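Particle-associated glycoside hydrolase (Acinetobacter phage Fri1, PDB 6C72) probably degrades the capsular polysaccharide of Acinetobacter baumannii as a trimeric phage tailspike, opening the way for virus entry. Local coordinates at residues F220-K232 / L244-Y258. Numbering follows the deposited sequence.
Sequences FGIKIIGDSFTAK and LYIRGKDGVSCSNHY
His257 turns its ring edge to Phe229 N and the Gly226 carbonyl. Its ND1 accepts a hydrogen bond from Phe229 N at 3.1 Å, only 2° out of the ring plane, so this nitrogen carries no proton. CG of His257 lies anti to its carbonyl carbon (chi1 -57°), which swings the ring toward 226-229. His257 CE1 sits 3.2 Å from Gly226 O. Ser255 O lies over one ring face, offset toward the rim, and receives Ser228 N. Ile224 CG2 approaches His257 NE2 obliquely at 3.6 Å.

Asp227 OD1 accepts the hydroxyl of Ser255 (OG to OD1 2.8 Å) and, weakly, its backbone N. Beside it, Asn256 ND2 donates to Ser228 OG at 3.1 Å. Ser228 also meets Asn261 of a second subunit, so this corner borders the trimer interface.

The two segments are parts of successive coils of a right-handed parallel beta-helix, the fold common in phage tailspikes. Strand 222-224 pairs with 244-247, and 230-232 with 255-258, both in parallel. Inside, Ile224 CD1 packs against Leu244 CD1 (3.8 Å), the two side chains crossing, while Ile246 runs alongside Ile224. On the outer side, Phe220 CZ lies over the centre of the Tyr245 ring, the planes inclined at 31°.

One water links Ile225 O to Lys249 N and Val252 O. Another joins Phe229 O, Asn256 O and Thr230 OG1. Farther out, Lys249 NZ forms a salt bridge with Glu194, and Arg247 NE one with Asp310.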
loop_
_atom_site.group_PDB
_atom_site.type_symbol
_atom_site.label_atom_id
_atom_site.label_comp_id
_atom_site.label_asym_id
_atom_site.label_seq_id
_atom_site.Cartn_x
_atom_site.Cartn_y
_atom_site.Cartn_z
ATOM N N PHE A 220 21.050 -22.975 -10.897
ATOM C CA PHE A 220 19.849 -22.341 -10.384
ATOM C C PHE A 220 18.919 -23.370 -9.768
ATOM O O PHE A 220 18.814 -24.506 -10.251
ATOM C CB PHE A 220 19.076 -21.613 -11.488
ATOM C CG PHE A 220 19.880 -20.578 -12.230
ATOM C CD1 PHE A 220 20.322 -19.423 -11.583
ATOM C CD2 PHE A 220 20.175 -20.751 -13.584
ATOM C CE1 PHE A 220 21.055 -18.460 -12.273
ATOM C CE2 PHE A 220 20.897 -19.794 -14.280
ATOM C CZ PHE A 220 21.337 -18.639 -13.625
ATOM N N GLY A 221 18.227 -22.955 -8.709
ATOM C CA GLY A 221 17.069 -23.693 -8.252
ATOM C C GLY A 221 15.893 -23.450 -9.175
ATOM O O GLY A 221 15.560 -24.294 -10.010
ATOM N N ILE A 222 15.267 -22.284 -9.047
ATOM C CA ILE A 222 14.171 -21.866 -9.912
ATOM C C ILE A 222 14.701 -20.779 -10.829
ATOM O O ILE A 222 15.200 -19.751 -10.355
ATOM C CB ILE A 222 12.959 -21.355 -9.116
ATOM C CG1 ILE A 222 12.552 -22.352 -8.030
ATOM C CG2 ILE A 222 11.786 -21.068 -10.065
ATOM C CD1 ILE A 222 11.517 -21.814 -7.067
ATOM N N LYS A 223 14.639 -21.029 -12.132
ATOM C CA LYS A 223 14.931 -20.041 -13.163
ATOM C C LYS A 223 13.627 -19.723 -13.877
ATOM O O LYS A 223 13.019 -20.612 -14.482
ATOM C CB LYS A 223 15.986 -20.553 -14.153
ATOM C CG LYS A 223 16.252 -19.601 -15.293
ATOM C CD LYS A 223 17.348 -20.062 -16.266
ATOM C CE LYS A 223 17.484 -19.006 -17.376
ATOM N NZ LYS A 223 18.440 -19.330 -18.487
ATOM N N ILE A 224 13.192 -18.470 -13.796
ATOM C CA ILE A 224 11.886 -18.060 -14.300
ATOM C C ILE A 224 12.072 -17.193 -15.536
ATOM O O ILE A 224 12.685 -16.121 -15.466
ATOM C CB ILE A 224 11.074 -17.324 -13.229
ATOM C CG1 ILE A 224 10.831 -18.241 -12.024
ATOM C CG2 ILE A 224 9.756 -16.864 -13.808
ATOM C CD1 ILE A 224 10.099 -17.525 -10.861
ATOM N N ILE A 225 11.560 -17.672 -16.666
ATOM C CA ILE A 225 11.390 -16.853 -17.863
ATOM C C ILE A 225 9.922 -16.574 -18.141
ATOM O O ILE A 225 9.612 -15.547 -18.764
ATOM C CB ILE A 225 12.041 -17.514 -19.099
ATOM C CG1 ILE A 225 13.390 -18.133 -18.747
ATOM C CG2 ILE A 225 12.205 -16.524 -20.265
ATOM C CD1 ILE A 225 13.996 -18.887 -19.920
ATOM N N GLY A 226 9.012 -17.434 -17.681
ATOM C CA GLY A 226 7.597 -17.295 -17.942
ATOM C C GLY A 226 6.925 -16.295 -17.021
ATOM O O GLY A 226 7.561 -15.438 -16.403
ATOM N N ASP A 227 5.608 -16.436 -16.917
ATOM C CA ASP A 227 4.725 -15.418 -16.370
ATOM C C ASP A 227 3.836 -16.013 -15.286
ATOM O O ASP A 227 3.438 -17.175 -15.365
ATOM C CB ASP A 227 3.861 -14.826 -17.494
ATOM C CG ASP A 227 3.084 -13.624 -17.060
ATOM O OD1 ASP A 227 3.696 -12.562 -16.774
ATOM O OD2 ASP A 227 1.838 -13.760 -16.977
ATOM N N SER A 228 3.529 -15.201 -14.272
ATOM C CA SER A 228 2.606 -15.559 -13.183
ATOM C C SER A 228 2.995 -16.876 -12.505
ATOM O O SER A 228 2.204 -17.811 -12.388
ATOM C CB SER A 228 1.158 -15.615 -13.671
ATOM O OG SER A 228 0.721 -14.342 -14.108
ATOM N N PHE A 229 4.231 -16.921 -12.033
ATOM C CA PHE A 229 4.722 -18.036 -11.244
ATOM C C PHE A 229 4.400 -17.798 -9.768
ATOM O O PHE A 229 4.307 -16.648 -9.316
ATOM C CB PHE A 229 6.228 -18.183 -11.432
ATOM C CG PHE A 229 6.801 -19.418 -10.813
ATOM C CD1 PHE A 229 6.789 -20.628 -11.499
ATOM C CD2 PHE A 229 7.332 -19.370 -9.524
ATOM C CE1 PHE A 229 7.327 -21.775 -10.917
ATOM C CE2 PHE A 229 7.862 -20.500 -8.934
ATOM C CZ PHE A 229 7.868 -21.710 -9.631
ATOM N N THR A 230 4.204 -18.891 -9.028
ATOM C CA THR A 230 3.861 -18.822 -7.609
ATOM C C THR A 230 4.621 -19.883 -6.818
ATOM O O THR A 230 4.620 -21.060 -7.197
ATOM C CB THR A 230 2.350 -19.013 -7.415
ATOM O OG1 THR A 230 1.637 -18.008 -8.163
ATOM C CG2 THR A 230 1.985 -18.944 -5.945
ATOM N N ALA A 231 5.235 -19.484 -5.699
ATOM C CA ALA A 231 5.935 -20.421 -4.828
ATOM C C ALA A 231 5.564 -20.160 -3.376
ATOM O O ALA A 231 5.510 -19.003 -2.937
ATOM C CB ALA A 231 7.457 -20.333 -4.996
ATOM N N LYS A 232 5.295 -21.245 -2.643
ATOM C CA LYS A 232 4.953 -21.184 -1.225
ATOM C C LYS A 232 5.653 -22.307 -0.472
ATOM O O LYS A 232 5.682 -23.450 -0.938
ATOM C CB LYS A 232 3.442 -21.291 -1.012
ATOM C CG LYS A 232 2.693 -20.102 -1.539
ATOM C CD LYS A 232 1.198 -20.335 -1.579
ATOM C CE LYS A 232 0.469 -19.084 -2.088
ATOM N NZ LYS A 232 -0.910 -18.979 -1.509
ATOM N N LEU A 244 17.011 -18.696 -6.699
ATOM C CA LEU A 244 15.947 -18.169 -7.543
ATOM C C LEU A 244 16.549 -17.148 -8.499
ATOM O O LEU A 244 17.338 -16.295 -8.079
ATOM C CB LEU A 244 14.848 -17.517 -6.691
ATOM C CG LEU A 244 13.791 -16.662 -7.401
ATOM C CD1 LEU A 244 12.902 -17.477 -8.330
ATOM C CD2 LEU A 244 12.963 -15.862 -6.391
ATOM N N TYR A 245 16.187 -17.244 -9.776
ATOM C CA TYR A 245 16.720 -16.381 -10.823
ATOM C C TYR A 245 15.597 -16.089 -11.809
ATOM O O TYR A 245 15.014 -17.017 -12.381
ATOM C CB TYR A 245 17.906 -17.051 -11.514
ATOM C CG TYR A 245 18.595 -16.245 -12.595
ATOM C CD1 TYR A 245 19.667 -15.422 -12.293
ATOM C CD2 TYR A 245 18.202 -16.347 -13.926
ATOM C CE1 TYR A 245 20.322 -14.702 -13.271
ATOM C CE2 TYR A 245 18.848 -15.629 -14.922
ATOM C CZ TYR A 245 19.910 -14.805 -14.585
ATOM O OH TYR A 245 20.565 -14.091 -15.570
ATOM N N ILE A 246 15.269 -14.816 -11.995
ATOM C CA ILE A 246 14.126 -14.435 -12.814
ATOM C C ILE A 246 14.614 -13.558 -13.956
ATOM O O ILE A 246 15.033 -12.409 -13.741
ATOM C CB ILE A 246 13.060 -13.718 -11.990
ATOM C CG1 ILE A 246 12.735 -14.547 -10.725
ATOM C CG2 ILE A 246 11.850 -13.451 -12.864
ATOM C CD1 ILE A 246 11.555 -14.037 -9.929
ATOM N N ARG A 247 14.503 -14.065 -15.179
ATOM C CA ARG A 247 14.920 -13.290 -16.343
ATOM C C ARG A 247 14.021 -13.657 -17.513
ATOM O O ARG A 247 14.144 -14.751 -18.067
ATOM C CB ARG A 247 16.387 -13.559 -16.667
ATOM C CG ARG A 247 16.912 -12.676 -17.763
ATOM C CD ARG A 247 18.299 -13.029 -18.223
ATOM N NE ARG A 247 18.760 -11.971 -19.096
ATOM C CZ ARG A 247 19.759 -12.077 -19.964
ATOM N NH1 ARG A 247 20.416 -13.226 -20.083
ATOM N NH2 ARG A 247 20.091 -11.029 -20.720
ATOM N N GLY A 248 13.134 -12.744 -17.901
ATOM C CA GLY A 248 12.290 -12.961 -19.057
ATOM C C GLY A 248 13.015 -12.640 -20.357
ATOM O O GLY A 248 14.229 -12.434 -20.403
ATOM N N LYS A 249 12.232 -12.585 -21.435
ATOM C CA LYS A 249 12.758 -12.250 -22.748
ATOM C C LYS A 249 11.943 -11.122 -23.365
ATOM O O LYS A 249 10.811 -10.843 -22.952
ATOM C CB LYS A 249 12.758 -13.465 -23.687
ATOM C CG LYS A 249 13.625 -14.596 -23.213
ATOM C CD LYS A 249 13.629 -15.746 -24.219
ATOM C CE LYS A 249 14.433 -16.933 -23.703
ATOM N NZ LYS A 249 14.487 -18.021 -24.706
ATOM N N ASP A 250 12.542 -10.469 -24.360
ATOM C CA ASP A 250 11.854 -9.391 -25.049
ATOM C C ASP A 250 10.558 -9.902 -25.664
ATOM O O ASP A 250 10.509 -10.990 -26.240
ATOM C CB ASP A 250 12.735 -8.800 -26.146
ATOM C CG ASP A 250 13.908 -8.009 -25.598
ATOM O OD1 ASP A 250 13.995 -7.863 -24.357
ATOM O OD2 ASP A 250 14.722 -7.502 -26.415
ATOM N N GLY A 251 9.499 -9.116 -25.526
ATOM C CA GLY A 251 8.241 -9.403 -26.177
ATOM C C GLY A 251 7.348 -10.405 -25.482
ATOM O O GLY A 251 6.268 -10.700 -26.005
ATOM N N VAL A 252 7.757 -10.945 -24.335
ATOM C CA VAL A 252 6.966 -11.933 -23.606
ATOM C C VAL A 252 6.931 -11.557 -22.129
ATOM O O VAL A 252 7.947 -11.145 -21.557
ATOM C CB VAL A 252 7.523 -13.360 -23.794
ATOM C CG1 VAL A 252 6.671 -14.366 -23.036
ATOM C CG2 VAL A 252 7.574 -13.701 -25.267
ATOM N N SER A 253 5.763 -11.697 -21.512
ATOM C CA SER A 253 5.613 -11.292 -20.123
ATOM C C SER A 253 6.445 -12.162 -19.184
ATOM O O SER A 253 6.532 -13.380 -19.348
ATOM C CB SER A 253 4.144 -11.341 -19.715
ATOM O OG SER A 253 3.463 -10.186 -20.167
ATOM N N CYS A 254 7.102 -11.506 -18.225
ATOM C CA CYS A 254 7.744 -12.152 -17.078
ATOM C C CYS A 254 7.331 -11.333 -15.846
ATOM O O CYS A 254 8.070 -10.460 -15.381
ATOM C CB CYS A 254 9.250 -12.217 -17.249
ATOM S SG CYS A 254 10.094 -13.164 -15.956
ATOM N N SER A 255 6.130 -11.587 -15.334
ATOM C CA SER A 255 5.561 -10.680 -14.351
ATOM C C SER A 255 4.576 -11.412 -13.455
ATOM O O SER A 255 4.217 -12.567 -13.695
ATOM C CB SER A 255 4.865 -9.498 -15.037
ATOM O OG SER A 255 3.695 -9.935 -15.713
ATOM N N ASN A 256 4.098 -10.685 -12.446
ATOM C CA ASN A 256 3.079 -11.183 -11.527
ATOM C C ASN A 256 3.580 -12.406 -10.758
ATOM O O ASN A 256 2.876 -13.406 -10.611
ATOM C CB ASN A 256 1.778 -11.484 -12.283
ATOM C CG ASN A 256 0.614 -11.756 -11.361
ATOM O OD1 ASN A 256 0.543 -11.201 -10.265
ATOM N ND2 ASN A 256 -0.302 -12.617 -11.791
ATOM N N HIS A 257 4.820 -12.351 -10.286
ATOM C CA HIS A 257 5.391 -13.471 -9.559
ATOM C C HIS A 257 5.226 -13.259 -8.064
ATOM O O HIS A 257 5.494 -12.173 -7.545
ATOM C CB HIS A 257 6.863 -13.659 -9.913
ATOM C CG HIS A 257 7.098 -13.852 -11.377
ATOM N ND1 HIS A 257 6.388 -14.766 -12.124
ATOM C CD2 HIS A 257 7.984 -13.277 -12.225
ATOM C CE1 HIS A 257 6.820 -14.741 -13.373
ATOM N NE2 HIS A 257 7.788 -13.847 -13.459
ATOM N N TYR A 258 4.837 -14.314 -7.368
ATOM C CA TYR A 258 4.490 -14.217 -5.965
ATOM C C TYR A 258 5.200 -15.308 -5.177
ATOM O O TYR A 258 5.157 -16.480 -5.557
ATOM C CB TYR A 258 2.978 -14.318 -5.790
ATOM C CG TYR A 258 2.553 -14.103 -4.375
ATOM C CD1 TYR A 258 2.472 -12.831 -3.844
ATOM C CD2 TYR A 258 2.255 -15.182 -3.555
ATOM C CE1 TYR A 258 2.087 -12.633 -2.532
ATOM C CE2 TYR A 258 1.870 -14.998 -2.256
ATOM C CZ TYR A 258 1.798 -13.721 -1.745
ATOM O OH TYR A 258 1.421 -13.539 -0.438
HETATM O O HOH W 1 9.684 -13.465 -20.844
HETATM O O HOH W 2 1.511 -15.581 -9.271
#